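Local coordinates for protein esterase D (Cellvibrio japonicus, PDB 2W87) that binds glucuronic acid-containing sugars through its family 35 carbohydrate-binding module, part of a secreted enzyme that probably breaks ester bonds in plant cell-wall polysaccharides, at residues L126-G130 and G131-A135. Residues are numbered along the deposited sequence; the frame is centred on the assembly and turned at random.
Sequences LSVVG and GTVRA
Between Val128 and Val133 the chain leaves strand 122-129, turns through Gly130 and Gly131, both at positive phi (139° and 63°), and re-enters extended geometry as strand 133-135, which belongs to the other sheet of the beta-sandwich. The two valines face each other across this connection. CG1 of Val128 and CG2 of Val133 lie flank to flank, 4.3 Å apart, a loose apolar contact in which neither methyl's bond to its CB is aimed at the other. The same CG2 also lies 4.2 Å from the backbone O of Val128. On Val133, chi1 of -72° sets CG1 beside its own backbone N, trans to the carbonyl carbon, and this branch reaches back to the turn, where it lies 3.7 Å from Gly130 O. CG2 is the branch left to meet Val128. Leu2, Ile45 and Arg53 also touch Val133, while Ile45, Leu55 and Arg53 touch Val128, so the pair packs with Leu2 and Leu55 of one sheet and Ile45 of the other, with Arg53 alongside.

Three polar atoms of the turn find partners beyond the valine pair. Arg53 NE hydrogen-bonds to Gly130 O, the same carbonyl that CG1 of Val133 approaches. A water bridges the two glycines: it accepts from Gly130 N at 2.9 Å and donates to Gly131 O at 2.8 Å, linking the start of the bend to its exit. Thr132, its side chain directed away from the first strand, makes a backbone hydrogen bond with Thr48, just past the end of strand 40-47. The chemistry is thus divided: direct contact between the two arms of the sheet-to-sheet crossing is light and apolar, each valine being packed by Ile45 and Arg53 as well, while the water serves Gly130 N and Gly131 O and the arginine serves Gly130 O.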
ATOM      1  N   LEU A 126       5.067   0.486   2.109  1.00 12.51           N
ATOM      2  CA  LEU A 126       4.796  -0.919   1.894  1.00 13.03           C
ATOM      3  C   LEU A 126       6.115  -1.665   2.072  1.00 13.81           C
ATOM      4  O   LEU A 126       7.101  -1.335   1.424  1.00 13.40           O
ATOM      5  CB  LEU A 126       4.259  -1.174   0.475  1.00 12.68           C
ATOM      6  CG  LEU A 126       4.048  -2.645   0.103  1.00 13.22           C
ATOM      7  CD1 LEU A 126       2.900  -3.240   0.914  1.00 15.87           C
ATOM      8  CD2 LEU A 126       3.835  -2.822  -1.395  1.00 14.19           C
ATOM      9  N   SER A 127       6.125  -2.654   2.959  1.00 14.40           N
ATOM     10  CA  SER A 127       7.291  -3.510   3.176  1.00 15.95           C
ATOM     11  C   SER A 127       6.952  -4.890   2.624  1.00 15.48           C
ATOM     12  O   SER A 127       5.849  -5.367   2.815  1.00 15.10           O
ATOM     13  CB  SER A 127       7.580  -3.599   4.668  1.00 16.87           C
ATOM     14  OG  SER A 127       8.430  -4.674   4.931  1.00 22.56           O
ATOM     15  N   VAL A 128       7.905  -5.519   1.942  1.00 14.85           N
ATOM     16  CA  VAL A 128       7.685  -6.788   1.272  1.00 14.51           C
ATOM     17  C   VAL A 128       8.778  -7.762   1.700  1.00 14.90           C
ATOM     18  O   VAL A 128       9.969  -7.451   1.575  1.00 14.82           O
ATOM     19  CB  VAL A 128       7.764  -6.619  -0.237  1.00 14.45           C
ATOM     20  CG1 VAL A 128       7.407  -7.913  -0.940  1.00 14.89           C
ATOM     21  CG2 VAL A 128       6.848  -5.482  -0.690  1.00 15.38           C
ATOM     22  N   VAL A 129       8.379  -8.918   2.218  1.00 15.25           N
ATOM     23  CA  VAL A 129       9.356  -9.939   2.616  1.00 16.37           C
ATOM     24  C   VAL A 129       9.033 -11.297   2.004  1.00 16.71           C
ATOM     25  O   VAL A 129       7.894 -11.742   2.025  1.00 16.45           O
ATOM     26  CB  VAL A 129       9.431 -10.126   4.142  1.00 17.24           C
ATOM     27  CG1 VAL A 129      10.637 -11.016   4.451  1.00 17.97           C
ATOM     28  CG2 VAL A 129       9.546  -8.799   4.848  1.00 18.83           C
ATOM     29  N   GLY A 130      10.050 -11.980   1.484  1.00 17.71           N
ATOM     30  CA  GLY A 130       9.848 -13.288   0.862  1.00 19.02           C
ATOM     31  C   GLY A 130      10.679 -13.441  -0.396  1.00 20.27           C
ATOM     32  O   GLY A 130      10.468 -12.742  -1.375  1.00 19.64           O
ATOM     33  N   GLY A 131      11.637 -14.360  -0.382  1.00 21.41           N
ATOM     34  CA  GLY A 131      12.419 -14.606  -1.586  1.00 22.58           C
ATOM     35  C   GLY A 131      13.204 -13.382  -1.992  1.00 23.18           C
ATOM     36  O   GLY A 131      13.590 -12.581  -1.140  1.00 24.47           O
ATOM     37  N   THR A 132      13.436 -13.221  -3.294  1.00 23.32           N
ATOM     38  CA  THR A 132      14.232 -12.123  -3.797  1.00 23.39           C
ATOM     39  C   THR A 132      13.310 -11.173  -4.542  1.00 22.30           C
ATOM     40  O   THR A 132      12.734 -11.539  -5.569  1.00 22.49           O
ATOM     41  CB  THR A 132      15.350 -12.624  -4.725  1.00 24.15           C
ATOM     42  OG1 THR A 132      16.279 -13.412  -3.962  1.00 27.41           O
ATOM     43  CG2 THR A 132      16.092 -11.478  -5.368  1.00 25.32           C
ATOM     44  N   VAL A 133      13.179  -9.957  -4.017  1.00 20.44           N
ATOM     45  CA  VAL A 133      12.262  -8.972  -4.557  1.00 19.29           C
ATOM     46  C   VAL A 133      12.973  -7.634  -4.654  1.00 18.98           C
ATOM     47  O   VAL A 133      13.834  -7.318  -3.839  1.00 20.03           O
ATOM     48  CB  VAL A 133      11.025  -8.789  -3.666  1.00 19.15           C
ATOM     49  CG1 VAL A 133      10.114 -10.004  -3.774  1.00 17.80           C
ATOM     50  CG2 VAL A 133      11.445  -8.520  -2.222  1.00 18.98           C
ATOM     51  N   ARG A 134      12.636  -6.872  -5.673  1.00 18.18           N
ATOM     52  CA  ARG A 134      13.173  -5.530  -5.822  1.00 17.23           C
ATOM     53  C   ARG A 134      12.109  -4.678  -6.482  1.00 15.96           C
ATOM     54  O   ARG A 134      11.048  -5.177  -6.823  1.00 13.77           O
ATOM     55  CB  ARG A 134      14.434  -5.562  -6.670  1.00 18.22           C
ATOM     56  CG  ARG A 134      14.189  -6.057  -8.062  1.00 19.07           C
ATOM     57  N   ALA A 135      12.409  -3.397  -6.662  1.00 15.43           N
ATOM     58  CA  ALA A 135      11.503  -2.507  -7.343  1.00 15.66           C
ATOM     59  C   ALA A 135      11.208  -2.989  -8.750  1.00 15.99           C
ATOM     60  O   ALA A 135      12.113  -3.356  -9.507  1.00 15.64           O
ATOM     61  CB  ALA A 135      12.040  -1.106  -7.369  1.00 16.16           C
TER
HETATM   62  O   HOH W   1      12.769 -11.133   1.114  1.00 28.87           O